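Local structure of alanine racemase (4QHR) at residues 2-7 with 273-278; 215-220 with 327-332; 285-290 with 294-299; 321-326 with 342-347. The protein belongs to the alanine racemase family, joining a TIM-barrel domain to a C-terminal domain rich in beta strands, and assembles from two chains. All coordinates share one frame; numbering follows the deposited sequence.

Contacts 2 and 4 lie closest, their centres about 8 Å apart, and they use helices 329-335 and 340-345, which follow each other in the chain. Contact 1 is about 9 Å from contact 4, centre to centre, while contact 3 lies about 14 Å from contact 4 and about 15 Å from contact 1. Contacts 1 and 3 reach the same mixed sheet. Along the chain, contacts 1, 3 and 4 follow in series; contact 2 crosses 1 and 4 and encloses 3. All four segments of contacts 3 and 4 belong to the C-terminal part of the protein, whereas contact 2 ties that part to the TIM-barrel part. Contacts 1 and 4 also touch the second subunit.

Contact 1 (2-7 with 273-278); sequences RQATVY and YGDGYP
Arg-2 and Asp-275 approach from opposite directions and meet end-on, the guanidinium presenting NH1 and NH2 to the two carboxylate oxygens. Their planes are only 13° apart, so the two flat groups are nearly coplanar and form a bidentate salt bridge. NH2 of Arg-2 lies 2.8 Å from OD2 of Asp-275, with an almost straight N-H...O angle of 171°. The second bond is longer, 3.1 Å from Arg-2 NH1 to Asp-275 OD1. Both oxygens are met on their syn sides, and both lie close to the guanidinium plane. Reach explains the geometry: with CG anti to the backbone N (chi1 -172°) and the chain extended from CG to NE, Arg-2 carries its charge well away from its own backbone. Ala-4 adds a light contact, its CB 4.1 Å from Asp-275 OD1.

Asp-275 OD1 also forms a salt bridge with Arg-350 NE, and OD2 accepts from the backbone N of Gly-272. Arg-2 NH2 in turn bonds to the carbonyl O of Asp-303, and Phe-82 of the second subunit packs on Arg-2. The bridge ties the residues leading into strand 4-8 to the loop between strands 264-269 and 286-289. Two arginines converging on one buried aspartate would probably stabilise its ionised form, and the double grip fixes the rotation of the carboxylate against the guanidinium.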
loop_
_atom_site.group_PDB
_atom_site.type_symbol
_atom_site.label_atom_id
_atom_site.label_comp_id
_atom_site.label_asym_id
_atom_site.label_seq_id
_atom_site.Cartn_x
_atom_site.Cartn_y
_atom_site.Cartn_z
ATOM N N ARG A 2 2.883 7.082 -18.249
ATOM C CA ARG A 2 3.112 5.817 -17.551
ATOM C C ARG A 2 1.805 5.093 -17.357
ATOM O O ARG A 2 0.797 5.689 -16.957
ATOM C CB ARG A 2 3.777 6.074 -16.151
ATOM C CG ARG A 2 4.220 4.787 -15.458
ATOM C CD ARG A 2 4.955 5.140 -14.210
ATOM N NE ARG A 2 5.419 4.027 -13.377
ATOM C CZ ARG A 2 4.739 3.528 -12.346
ATOM N NH1 ARG A 2 3.489 3.961 -12.077
ATOM N NH2 ARG A 2 5.276 2.558 -11.611
ATOM N N GLN A 3 1.812 3.808 -17.669
ATOM C CA GLN A 3 0.646 2.929 -17.568
ATOM C C GLN A 3 0.750 2.006 -16.350
ATOM O O GLN A 3 1.589 1.134 -16.281
ATOM C CB GLN A 3 0.520 2.109 -18.843
ATOM C CG GLN A 3 0.352 3.002 -20.046
ATOM C CD GLN A 3 -0.902 3.867 -19.988
ATOM O OE1 GLN A 3 -1.954 3.432 -19.561
ATOM N NE2 GLN A 3 -0.775 5.088 -20.400
ATOM N N ALA A 4 -0.120 2.275 -15.391
ATOM C CA ALA A 4 -0.350 1.468 -14.191
ATOM C C ALA A 4 -1.808 1.696 -13.881
ATOM O O ALA A 4 -2.219 2.815 -13.603
ATOM C CB ALA A 4 0.532 1.960 -13.042
ATOM N N THR A 5 -2.596 0.634 -13.957
ATOM C CA THR A 5 -4.059 0.705 -13.939
ATOM C C THR A 5 -4.743 -0.382 -13.075
ATOM O O THR A 5 -4.344 -1.526 -13.037
ATOM C CB THR A 5 -4.545 0.574 -15.375
ATOM O OG1 THR A 5 -3.785 1.450 -16.204
ATOM C CG2 THR A 5 -6.008 0.957 -15.515
ATOM N N VAL A 6 -5.790 0.027 -12.390
ATOM C CA VAL A 6 -6.605 -0.820 -11.522
ATOM C C VAL A 6 -8.012 -0.779 -12.126
ATOM O O VAL A 6 -8.639 0.291 -12.140
ATOM C CB VAL A 6 -6.640 -0.302 -10.100
ATOM C CG1 VAL A 6 -7.716 -1.005 -9.267
ATOM C CG2 VAL A 6 -5.261 -0.433 -9.411
ATOM N N TYR A 7 -8.452 -1.918 -12.633
ATOM C CA TYR A 7 -9.759 -2.105 -13.294
ATOM C C TYR A 7 -10.659 -2.831 -12.338
ATOM O O TYR A 7 -10.218 -3.790 -11.715
ATOM C CB TYR A 7 -9.649 -3.017 -14.533
ATOM C CG TYR A 7 -8.804 -2.485 -15.651
ATOM C CD1 TYR A 7 -7.440 -2.761 -15.709
ATOM C CD2 TYR A 7 -9.345 -1.730 -16.629
ATOM C CE1 TYR A 7 -6.650 -2.292 -16.729
ATOM C CE2 TYR A 7 -8.561 -1.238 -17.638
ATOM C CZ TYR A 7 -7.212 -1.534 -17.683
ATOM O OH TYR A 7 -6.415 -1.066 -18.679
ATOM N N TYR A 273 6.628 -1.132 -5.772
ATOM C CA TYR A 273 5.966 -1.052 -4.492
ATOM C C TYR A 273 5.411 0.304 -4.209
ATOM O O TYR A 273 4.561 0.407 -3.350
ATOM C CB TYR A 273 6.781 -1.597 -3.308
ATOM C CG TYR A 273 8.070 -0.835 -3.073
ATOM C CD1 TYR A 273 8.095 0.364 -2.409
ATOM C CD2 TYR A 273 9.289 -1.374 -3.507
ATOM C CE1 TYR A 273 9.307 1.047 -2.189
ATOM C CE2 TYR A 273 10.468 -0.737 -3.280
ATOM C CZ TYR A 273 10.474 0.473 -2.664
ATOM O OH TYR A 273 11.721 1.089 -2.526
ATOM N N GLY A 274 5.856 1.326 -4.952
ATOM C CA GLY A 274 5.271 2.664 -4.894
ATOM C C GLY A 274 3.885 2.749 -5.482
ATOM O O GLY A 274 3.164 3.753 -5.244
ATOM N N ASP A 275 3.508 1.724 -6.260
ATOM C CA ASP A 275 2.127 1.553 -6.710
ATOM C C ASP A 275 1.316 0.616 -5.832
ATOM O O ASP A 275 0.113 0.508 -6.005
ATOM C CB ASP A 275 2.106 0.991 -8.099
ATOM C CG ASP A 275 2.870 1.813 -9.022
ATOM O OD1 ASP A 275 2.263 2.825 -9.452
ATOM O OD2 ASP A 275 4.072 1.477 -9.266
ATOM N N GLY A 276 1.979 -0.032 -4.905
ATOM C CA GLY A 276 1.363 -1.053 -4.068
ATOM C C GLY A 276 1.588 -2.476 -4.560
ATOM O O GLY A 276 1.034 -3.388 -3.994
ATOM N N TYR A 277 2.428 -2.684 -5.578
ATOM C CA TYR A 277 2.840 -4.032 -5.907
ATOM C C TYR A 277 3.868 -4.514 -4.862
ATOM O O TYR A 277 4.815 -3.781 -4.600
ATOM C CB TYR A 277 3.453 -4.049 -7.299
ATOM C CG TYR A 277 3.703 -5.449 -7.839
ATOM C CD1 TYR A 277 2.651 -6.253 -8.260
ATOM C CD2 TYR A 277 4.959 -5.958 -7.915
ATOM C CE1 TYR A 277 2.869 -7.532 -8.761
ATOM C CE2 TYR A 277 5.204 -7.226 -8.443
ATOM C CZ TYR A 277 4.153 -8.017 -8.848
ATOM O OH TYR A 277 4.412 -9.283 -9.360
ATOM N N PRO A 278 3.670 -5.703 -4.242
ATOM C CA PRO A 278 4.468 -6.040 -3.066
ATOM C C PRO A 278 5.914 -6.330 -3.430
ATOM O O PRO A 278 6.164 -6.825 -4.521
ATOM C CB PRO A 278 3.817 -7.306 -2.511
ATOM C CG PRO A 278 2.534 -7.470 -3.210
ATOM C CD PRO A 278 2.616 -6.717 -4.504
#

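Contact 2 (215-220 with 327-332); sequences YGASPF and RLVDDV
At the junction between the TIM-barrel part and the C-terminal part of the chain, the loop residues Ala-217 and Ser-218 meet Val-329 and Asp-330 in the first turn of helix 329-335, just after the N-cap position at Leu-328. The main link is a nearly straight hydrogen bond, with an N-H...O angle of 171°, from the backbone N of Ser-218 to OD2 of Asp-330, 2.9 Å apart. The donor comes in on the syn side of the carboxylate but 26° out of its plane. Asp-330 CG stands anti to its carbonyl carbon (chi1 -63°), which carries the carboxylate across to the loop. OD2 also rests 3.5 Å from CB of Ser-218.

Beside this polar link, Ala-217 points its methyl at the helix, where CB lies 4.0 Å from CG1 of Val-329. Leu-344 of helix 340-345 touches both of these side chains and extends the apolar patch. The hydroxyl of Ser-218 is engaged elsewhere, with a hydrogen bond to the carbonyl O of Lys-223. The other carboxylate oxygen works through solvent: one water donates to Asp-330 OD1 at 2.8 Å and to the carbonyl O of Ser-218 at 3.1 Å.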
loop_
_atom_site.group_PDB
_atom_site.type_symbol
_atom_site.label_atom_id
_atom_site.label_comp_id
_atom_site.label_asym_id
_atom_site.label_seq_id
_atom_site.Cartn_x
_atom_site.Cartn_y
_atom_site.Cartn_z
ATOM N N TYR A 215 -15.412 -9.714 -3.743
ATOM C CA TYR A 215 -14.317 -9.192 -4.540
ATOM C C TYR A 215 -13.648 -10.272 -5.421
ATOM O O TYR A 215 -12.755 -10.001 -6.205
ATOM C CB TYR A 215 -13.319 -8.448 -3.617
ATOM C CG TYR A 215 -14.052 -7.390 -2.797
ATOM C CD1 TYR A 215 -14.552 -6.289 -3.382
ATOM C CD2 TYR A 215 -14.275 -7.578 -1.420
ATOM C CE1 TYR A 215 -15.272 -5.334 -2.651
ATOM C CE2 TYR A 215 -14.972 -6.681 -0.672
ATOM C CZ TYR A 215 -15.493 -5.568 -1.285
ATOM O OH TYR A 215 -16.169 -4.663 -0.515
ATOM N N GLY A 216 -14.171 -11.492 -5.350
ATOM C CA GLY A 216 -13.641 -12.557 -6.157
ATOM C C GLY A 216 -12.229 -12.897 -5.791
ATOM O O GLY A 216 -11.400 -13.127 -6.632
ATOM N N ALA A 217 -11.985 -12.959 -4.509
ATOM C CA ALA A 217 -10.784 -13.514 -3.973
ATOM C C ALA A 217 -11.233 -14.554 -2.935
ATOM O O ALA A 217 -12.385 -14.539 -2.459
ATOM C CB ALA A 217 -9.904 -12.410 -3.359
ATOM N N SER A 218 -10.333 -15.458 -2.602
ATOM C CA SER A 218 -10.658 -16.634 -1.749
ATOM C C SER A 218 -10.484 -16.441 -0.250
ATOM O O SER A 218 -9.477 -15.950 0.203
ATOM C CB SER A 218 -9.784 -17.819 -2.122
ATOM O OG SER A 218 -10.176 -18.950 -1.347
ATOM N N PRO A 219 -11.476 -16.851 0.542
ATOM C CA PRO A 219 -11.266 -16.865 2.017
ATOM C C PRO A 219 -10.412 -18.068 2.508
ATOM O O PRO A 219 -10.129 -18.118 3.692
ATOM C CB PRO A 219 -12.662 -17.044 2.586
ATOM C CG PRO A 219 -13.520 -17.427 1.504
ATOM C CD PRO A 219 -12.789 -17.363 0.172
ATOM N N PHE A 220 -10.044 -18.976 1.605
ATOM C CA PHE A 220 -9.407 -20.268 1.949
ATOM C C PHE A 220 -8.047 -20.412 1.270
ATOM O O PHE A 220 -7.921 -20.200 0.060
ATOM C CB PHE A 220 -10.281 -21.434 1.484
ATOM C CG PHE A 220 -11.681 -21.411 2.030
ATOM C CD1 PHE A 220 -11.896 -21.549 3.369
ATOM C CD2 PHE A 220 -12.791 -21.305 1.188
ATOM C CE1 PHE A 220 -13.176 -21.547 3.889
ATOM C CE2 PHE A 220 -14.085 -21.305 1.694
ATOM C CZ PHE A 220 -14.275 -21.409 3.063
ATOM N N ARG A 327 -3.506 -14.142 -13.585
ATOM C CA ARG A 327 -2.663 -14.379 -12.392
ATOM C C ARG A 327 -3.506 -14.030 -11.164
ATOM O O ARG A 327 -3.879 -12.865 -10.952
ATOM C CB ARG A 327 -1.421 -13.516 -12.445
ATOM C CG ARG A 327 -0.415 -13.646 -11.307
ATOM C CD ARG A 327 0.102 -15.067 -11.140
ATOM N NE ARG A 327 1.069 -15.139 -10.035
ATOM C CZ ARG A 327 1.495 -16.253 -9.472
ATOM N NH1 ARG A 327 1.051 -17.438 -9.913
ATOM N NH2 ARG A 327 2.343 -16.181 -8.442
ATOM N N LEU A 328 -3.830 -15.029 -10.360
ATOM C CA LEU A 328 -4.808 -14.843 -9.273
ATOM C C LEU A 328 -4.162 -14.119 -8.109
ATOM O O LEU A 328 -3.063 -14.493 -7.676
ATOM C CB LEU A 328 -5.434 -16.156 -8.827
ATOM C CG LEU A 328 -6.196 -16.893 -9.926
ATOM C CD1 LEU A 328 -6.474 -18.296 -9.454
ATOM C CD2 LEU A 328 -7.495 -16.165 -10.278
ATOM N N VAL A 329 -4.859 -13.077 -7.616
ATOM C CA VAL A 329 -4.340 -12.268 -6.502
ATOM C C VAL A 329 -3.924 -13.133 -5.307
ATOM O O VAL A 329 -2.924 -12.811 -4.690
ATOM C CB VAL A 329 -5.301 -11.151 -6.073
ATOM C CG1 VAL A 329 -6.511 -11.743 -5.348
ATOM C CG2 VAL A 329 -4.604 -10.138 -5.202
ATOM N N ASP A 330 -4.653 -14.214 -4.989
ATOM C CA ASP A 330 -4.235 -15.101 -3.862
ATOM C C ASP A 330 -2.944 -15.909 -4.133
ATOM O O ASP A 330 -2.262 -16.302 -3.196
ATOM C CB ASP A 330 -5.370 -16.063 -3.431
ATOM C CG ASP A 330 -6.554 -15.336 -2.910
ATOM O OD1 ASP A 330 -6.391 -14.650 -1.890
ATOM O OD2 ASP A 330 -7.624 -15.437 -3.539
ATOM N N ASP A 331 -2.617 -16.182 -5.395
ATOM C CA ASP A 331 -1.313 -16.803 -5.707
ATOM C C ASP A 331 -0.178 -15.781 -5.517
ATOM O O ASP A 331 0.892 -16.094 -4.993
ATOM C CB ASP A 331 -1.276 -17.393 -7.113
ATOM C CG ASP A 331 -2.231 -18.553 -7.291
ATOM O OD1 ASP A 331 -2.538 -19.191 -6.296
ATOM O OD2 ASP A 331 -2.680 -18.834 -8.399
ATOM N N VAL A 332 -0.404 -14.546 -5.956
ATOM C CA VAL A 332 0.575 -13.473 -5.696
ATOM C C VAL A 332 0.762 -13.294 -4.192
ATOM O O VAL A 332 1.910 -13.230 -3.686
ATOM C CB VAL A 332 0.169 -12.108 -6.320
ATOM C CG1 VAL A 332 1.229 -11.103 -6.042
ATOM C CG2 VAL A 332 -0.034 -12.238 -7.802
HETATM O O HOH W 1 -7.855 -13.334 0.069
#

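Contact 3 (285-290 with 294-299); sequences NFVAID and CPVVGR
Phe-286 and Pro-295 face each other as an antiparallel non-hydrogen-bonded pair, followed by Val-287 and Cys-294 as a hydrogen-bonded one. This register makes the tight part of the contact. Val-287 and Cys-294 exchange two backbone bonds, 2.9 Å from Val-287 N to Cys-294 O and 2.8 Å from Cys-294 N to Val-287 O. A third joins Val-296 N to Asn-285 O at 2.9 Å, its donor tilted 33° from the carbonyl plane. Pro-295 needs no N-H toward Phe-286 here; its backbone bonds on the other side to Asp-308.

The buried face is closed by apolar branches. CG1 of Val-287 meets CG2 of Val-296 at 3.9 Å, the two side chains crossing at about a right angle. With chi1 at -57°, Val-287 sends CG1 to the side of its own backbone N, toward Val-296, while CG2 turns to Cys-294. Further along, CD1 of Ile-289 rests 4.1 Å from SG of Cys-294. Ile-307 and Val-320 of neighbouring strands pack on Val-287 and Ile-289.

The face of Phe-286 and Pro-295 is more exposed, yet no less closely packed. There the ring runs at a slant to the proline, with Phe-286 CE2 3.9 Å from Pro-295 CB. The loose side lies beyond Asn-285, where the direct ladder gives way to solvent: a water accepts from Asn-285 N at 2.7 Å and reaches Val-296 O only weakly.

The strands run at 134° between their directions, well twisted, as a beta hairpin with a short connection, strand 292-297 pairing with strand 305-308 and Ala-288 of the other strand bonding to Glu-321.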
loop_
_atom_site.group_PDB
_atom_site.type_symbol
_atom_site.label_atom_id
_atom_site.label_comp_id
_atom_site.label_asym_id
_atom_site.label_seq_id
_atom_site.Cartn_x
_atom_site.Cartn_y
_atom_site.Cartn_z
ATOM N N ASN A 285 7.462 -15.487 -7.918
ATOM C CA ASN A 285 6.216 -14.881 -8.320
ATOM C C ASN A 285 6.220 -14.729 -9.843
ATOM O O ASN A 285 7.296 -14.717 -10.474
ATOM C CB ASN A 285 6.071 -13.509 -7.631
ATOM C CG ASN A 285 4.699 -12.924 -7.831
ATOM O OD1 ASN A 285 3.719 -13.662 -7.858
ATOM N ND2 ASN A 285 4.629 -11.607 -8.099
ATOM N N PHE A 286 5.027 -14.624 -10.415
ATOM C CA PHE A 286 4.828 -14.534 -11.841
ATOM C C PHE A 286 3.882 -13.386 -12.156
ATOM O O PHE A 286 3.062 -13.004 -11.316
ATOM C CB PHE A 286 4.247 -15.859 -12.371
ATOM C CG PHE A 286 5.173 -17.040 -12.166
ATOM C CD1 PHE A 286 5.136 -17.725 -10.993
ATOM C CD2 PHE A 286 6.086 -17.424 -13.148
ATOM C CE1 PHE A 286 6.021 -18.793 -10.754
ATOM C CE2 PHE A 286 6.952 -18.493 -12.931
ATOM C CZ PHE A 286 6.916 -19.170 -11.711
ATOM N N VAL A 287 3.997 -12.866 -13.372
ATOM C CA VAL A 287 2.981 -12.016 -13.970
ATOM C C VAL A 287 2.358 -12.752 -15.182
ATOM O O VAL A 287 2.922 -13.740 -15.688
ATOM C CB VAL A 287 3.516 -10.676 -14.412
ATOM C CG1 VAL A 287 4.158 -9.942 -13.237
ATOM C CG2 VAL A 287 4.556 -10.809 -15.551
ATOM N N ALA A 288 1.237 -12.245 -15.671
ATOM C CA ALA A 288 0.548 -12.855 -16.809
ATOM C C ALA A 288 0.698 -11.935 -18.002
ATOM O O ALA A 288 0.393 -10.727 -17.916
ATOM C CB ALA A 288 -0.902 -13.087 -16.483
ATOM N N ILE A 289 1.209 -12.472 -19.103
ATOM C CA ILE A 289 1.429 -11.697 -20.338
ATOM C C ILE A 289 1.143 -12.614 -21.532
ATOM O O ILE A 289 1.701 -13.710 -21.584
ATOM C CB ILE A 289 2.919 -11.263 -20.523
ATOM C CG1 ILE A 289 3.407 -10.457 -19.339
ATOM C CG2 ILE A 289 3.092 -10.500 -21.851
ATOM C CD1 ILE A 289 4.862 -10.037 -19.404
ATOM N N ASP A 290 0.309 -12.160 -22.472
ATOM C CA ASP A 290 0.091 -12.817 -23.770
ATOM C C ASP A 290 -0.362 -14.293 -23.563
ATOM O O ASP A 290 0.018 -15.176 -24.346
ATOM C CB ASP A 290 1.386 -12.720 -24.634
ATOM C CG ASP A 290 1.159 -13.130 -26.120
ATOM O OD1 ASP A 290 0.177 -12.683 -26.713
ATOM O OD2 ASP A 290 1.959 -13.912 -26.687
ATOM N N CYS A 294 5.069 -15.340 -16.638
ATOM C CA CYS A 294 6.469 -14.973 -16.694
ATOM C C CYS A 294 7.008 -14.636 -15.310
ATOM O O CYS A 294 6.400 -13.826 -14.591
ATOM C CB CYS A 294 6.662 -13.752 -17.592
ATOM S SG CYS A 294 6.004 -14.007 -19.233
ATOM N N PRO A 295 8.151 -15.237 -14.923
ATOM C CA PRO A 295 8.673 -14.970 -13.610
ATOM C C PRO A 295 9.199 -13.540 -13.421
ATOM O O PRO A 295 9.772 -12.929 -14.337
ATOM C CB PRO A 295 9.823 -15.972 -13.462
ATOM C CG PRO A 295 10.182 -16.389 -14.807
ATOM C CD PRO A 295 8.984 -16.189 -15.681
ATOM N N VAL A 296 8.935 -13.009 -12.230
ATOM C CA VAL A 296 9.497 -11.751 -11.779
ATOM C C VAL A 296 10.932 -12.076 -11.325
ATOM O O VAL A 296 11.151 -13.030 -10.577
ATOM C CB VAL A 296 8.656 -11.163 -10.614
ATOM C CG1 VAL A 296 9.266 -9.887 -10.091
ATOM C CG2 VAL A 296 7.209 -10.980 -11.021
ATOM N N VAL A 297 11.910 -11.306 -11.791
ATOM C CA VAL A 297 13.308 -11.611 -11.535
ATOM C C VAL A 297 14.007 -10.488 -10.826
ATOM O O VAL A 297 13.785 -9.286 -11.144
ATOM C CB VAL A 297 14.100 -12.005 -12.801
ATOM C CG1 VAL A 297 13.470 -13.264 -13.373
ATOM C CG2 VAL A 297 14.116 -10.926 -13.876
ATOM N N GLY A 298 14.832 -10.862 -9.863
ATOM C CA GLY A 298 15.562 -9.869 -9.059
ATOM C C GLY A 298 14.590 -9.065 -8.184
ATOM O O GLY A 298 13.416 -9.356 -8.123
ATOM N N ARG A 299 15.063 -8.018 -7.526
ATOM C CA ARG A 299 14.193 -7.275 -6.616
ATOM C C ARG A 299 13.170 -6.344 -7.305
ATOM O O ARG A 299 13.393 -5.771 -8.426
ATOM C CB ARG A 299 15.031 -6.433 -5.644
ATOM C CG ARG A 299 15.754 -7.299 -4.603
ATOM C CD ARG A 299 16.201 -6.481 -3.415
ATOM N NE ARG A 299 17.027 -7.273 -2.498
ATOM C CZ ARG A 299 18.093 -6.816 -1.821
ATOM N NH1 ARG A 299 18.512 -5.559 -1.950
ATOM N NH2 ARG A 299 18.757 -7.632 -1.004
HETATM O O HOH W 2 9.566 -13.754 -7.645
#

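Contact 4 (321-326 with 342-347); sequences ELWGNH and ELLCRL
Trp-323 carries its entire side of this contact, its indole meeting three leucines, Leu-343, Leu-344 and Leu-347, from helix 340-345 and the residues after it. The indole projects from a classic beta bulge, in which Leu-322 and Trp-323 both face Phe-236 of strand 234-246.

The leucines divide the ring system among them. Leu-343 takes the benzo part: its CD2 is 3.9 Å from CZ3 of Trp-323, its CB the same distance from CH2. The carbonyl O of Leu-343 also comes within 3.8 Å of CZ2. Leu-347 slides past the indole in the opposite direction, bringing CD2 to 3.9 Å from CZ2. At the pyrrole part, CD2 of Leu-344 lies 3.9 Å from NE1, an atom whose N-H is already engaged by a partner outside the two segments. Met-234 and Val-329 fill in around the same ring, and the Phe-236 ring meets it with the planes at about 60°.

Polar pairs flank the apolar meeting within each segment. Glu-321 holds His-326 twice through its syn lone pairs, with ND1 of His-326 donating to OE1 at 2.6 Å in the ring plane and the backbone N donating to OE2 at 2.8 Å. On the helix side, Arg-346 NH1 bridges to Glu-342 OE2 at 2.7 Å, and this same oxygen accepts from the backbone N of Arg-279 of the second subunit.

Chemically, then, the meeting of the indole with the leucines rests on shape and dispersion, while the flanking polar groups are bonded within their own segments and, for Glu-342, also to the second subunit.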
loop_
_atom_site.group_PDB
_atom_site.type_symbol
_atom_site.label_atom_id
_atom_site.label_comp_id
_atom_site.label_asym_id
_atom_site.label_seq_id
_atom_site.Cartn_x
_atom_site.Cartn_y
_atom_site.Cartn_z
ATOM N N GLU A 321 -0.220 -8.219 -16.689
ATOM C CA GLU A 321 -1.168 -8.382 -15.611
ATOM C C GLU A 321 -0.464 -8.794 -14.330
ATOM O O GLU A 321 0.189 -9.853 -14.272
ATOM C CB GLU A 321 -2.232 -9.420 -15.987
ATOM C CG GLU A 321 -3.215 -9.723 -14.846
ATOM C CD GLU A 321 -4.256 -10.764 -15.274
ATOM O OE1 GLU A 321 -4.663 -10.693 -16.459
ATOM O OE2 GLU A 321 -4.611 -11.648 -14.472
ATOM N N LEU A 322 -0.605 -7.979 -13.284
ATOM C CA LEU A 322 0.009 -8.287 -12.001
ATOM C C LEU A 322 -0.900 -9.176 -11.191
ATOM O O LEU A 322 -0.455 -10.129 -10.568
ATOM C CB LEU A 322 0.364 -7.013 -11.284
ATOM C CG LEU A 322 1.230 -6.200 -12.237
ATOM C CD1 LEU A 322 1.019 -4.762 -11.954
ATOM C CD2 LEU A 322 2.673 -6.688 -12.208
ATOM N N TRP A 323 -2.194 -8.914 -11.234
ATOM C CA TRP A 323 -3.152 -9.906 -10.857
ATOM C C TRP A 323 -4.473 -9.572 -11.465
ATOM O O TRP A 323 -4.689 -8.425 -11.904
ATOM C CB TRP A 323 -3.246 -10.037 -9.337
ATOM C CG TRP A 323 -3.608 -8.809 -8.538
ATOM C CD1 TRP A 323 -4.866 -8.266 -8.374
ATOM C CD2 TRP A 323 -2.750 -8.082 -7.676
ATOM N NE1 TRP A 323 -4.799 -7.208 -7.493
ATOM C CE2 TRP A 323 -3.508 -7.079 -7.064
ATOM C CE3 TRP A 323 -1.379 -8.158 -7.393
ATOM C CZ2 TRP A 323 -2.953 -6.161 -6.169
ATOM C CZ3 TRP A 323 -0.836 -7.242 -6.502
ATOM C CH2 TRP A 323 -1.641 -6.269 -5.893
ATOM N N GLY A 324 -5.344 -10.577 -11.545
ATOM C CA GLY A 324 -6.658 -10.436 -12.163
ATOM C C GLY A 324 -7.222 -11.820 -12.498
ATOM O O GLY A 324 -7.189 -12.716 -11.685
ATOM N N ASN A 325 -7.756 -12.001 -13.696
ATOM C CA ASN A 325 -8.318 -13.323 -14.036
ATOM C C ASN A 325 -7.278 -14.393 -14.442
ATOM O O ASN A 325 -7.598 -15.601 -14.437
ATOM C CB ASN A 325 -9.309 -13.190 -15.162
ATOM C CG ASN A 325 -10.583 -12.534 -14.741
ATOM O OD1 ASN A 325 -10.854 -11.357 -15.086
ATOM N ND2 ASN A 325 -11.373 -13.255 -14.005
ATOM N N HIS A 326 -6.068 -13.968 -14.814
ATOM C CA HIS A 326 -5.042 -14.897 -15.314
ATOM C C HIS A 326 -3.970 -15.152 -14.305
ATOM O O HIS A 326 -3.546 -16.299 -14.191
ATOM C CB HIS A 326 -4.462 -14.372 -16.619
ATOM C CG HIS A 326 -5.532 -13.962 -17.569
ATOM N ND1 HIS A 326 -5.912 -12.656 -17.713
ATOM C CD2 HIS A 326 -6.391 -14.691 -18.315
ATOM C CE1 HIS A 326 -6.908 -12.580 -18.587
ATOM N NE2 HIS A 326 -7.234 -13.810 -18.949
ATOM N N GLU A 342 -4.792 -8.460 1.904
ATOM C CA GLU A 342 -3.788 -7.404 2.130
ATOM C C GLU A 342 -3.329 -6.747 0.839
ATOM O O GLU A 342 -3.110 -5.564 0.831
ATOM C CB GLU A 342 -2.584 -7.915 2.937
ATOM C CG GLU A 342 -1.547 -6.828 3.183
ATOM C CD GLU A 342 -0.412 -7.209 4.053
ATOM O OE1 GLU A 342 -0.049 -8.442 4.086
ATOM O OE2 GLU A 342 0.137 -6.277 4.688
ATOM N N LEU A 343 -3.194 -7.510 -0.246
ATOM C CA LEU A 343 -2.730 -6.969 -1.532
ATOM C C LEU A 343 -3.768 -5.991 -2.082
ATOM O O LEU A 343 -3.446 -4.907 -2.625
ATOM C CB LEU A 343 -2.429 -8.056 -2.540
ATOM C CG LEU A 343 -1.046 -8.705 -2.520
ATOM C CD1 LEU A 343 -0.840 -9.259 -1.169
ATOM C CD2 LEU A 343 -0.886 -9.771 -3.581
ATOM N N LEU A 344 -5.016 -6.352 -1.861
ATOM C CA LEU A 344 -6.118 -5.612 -2.403
ATOM C C LEU A 344 -6.251 -4.258 -1.688
ATOM O O LEU A 344 -6.659 -3.281 -2.326
ATOM C CB LEU A 344 -7.428 -6.451 -2.360
ATOM C CG LEU A 344 -7.467 -7.716 -3.227
ATOM C CD1 LEU A 344 -8.648 -8.606 -2.850
ATOM C CD2 LEU A 344 -7.498 -7.331 -4.716
ATOM N N CYS A 345 -5.870 -4.227 -0.411
ATOM C CA CYS A 345 -6.004 -3.044 0.457
ATOM C C CYS A 345 -4.814 -2.094 0.483
ATOM O O CYS A 345 -4.972 -0.992 1.005
ATOM C CB CYS A 345 -6.288 -3.466 1.911
ATOM S SG CYS A 345 -7.930 -4.128 2.118
ATOM N N ARG A 346 -3.626 -2.486 -0.029
ATOM C CA ARG A 346 -2.420 -1.655 0.148
ATOM C C ARG A 346 -1.816 -1.171 -1.196
ATOM O O ARG A 346 -0.624 -1.123 -1.376
ATOM C CB ARG A 346 -1.436 -2.405 0.992
ATOM C CG ARG A 346 -1.836 -2.440 2.500
ATOM C CD ARG A 346 -0.772 -3.115 3.300
ATOM N NE ARG A 346 0.538 -2.401 3.304
ATOM C CZ ARG A 346 1.715 -3.002 3.511
ATOM N NH1 ARG A 346 1.785 -4.328 3.702
ATOM N NH2 ARG A 346 2.859 -2.312 3.516
ATOM N N LEU A 347 -2.688 -0.844 -2.136
ATOM C CA LEU A 347 -2.310 -0.179 -3.385
ATOM C C LEU A 347 -2.215 1.316 -3.125
ATOM O O LEU A 347 -2.939 1.883 -2.293
ATOM C CB LEU A 347 -3.359 -0.413 -4.454
ATOM C CG LEU A 347 -3.556 -1.866 -4.840
ATOM C CD1 LEU A 347 -4.801 -1.999 -5.630
ATOM C CD2 LEU A 347 -2.362 -2.371 -5.619
#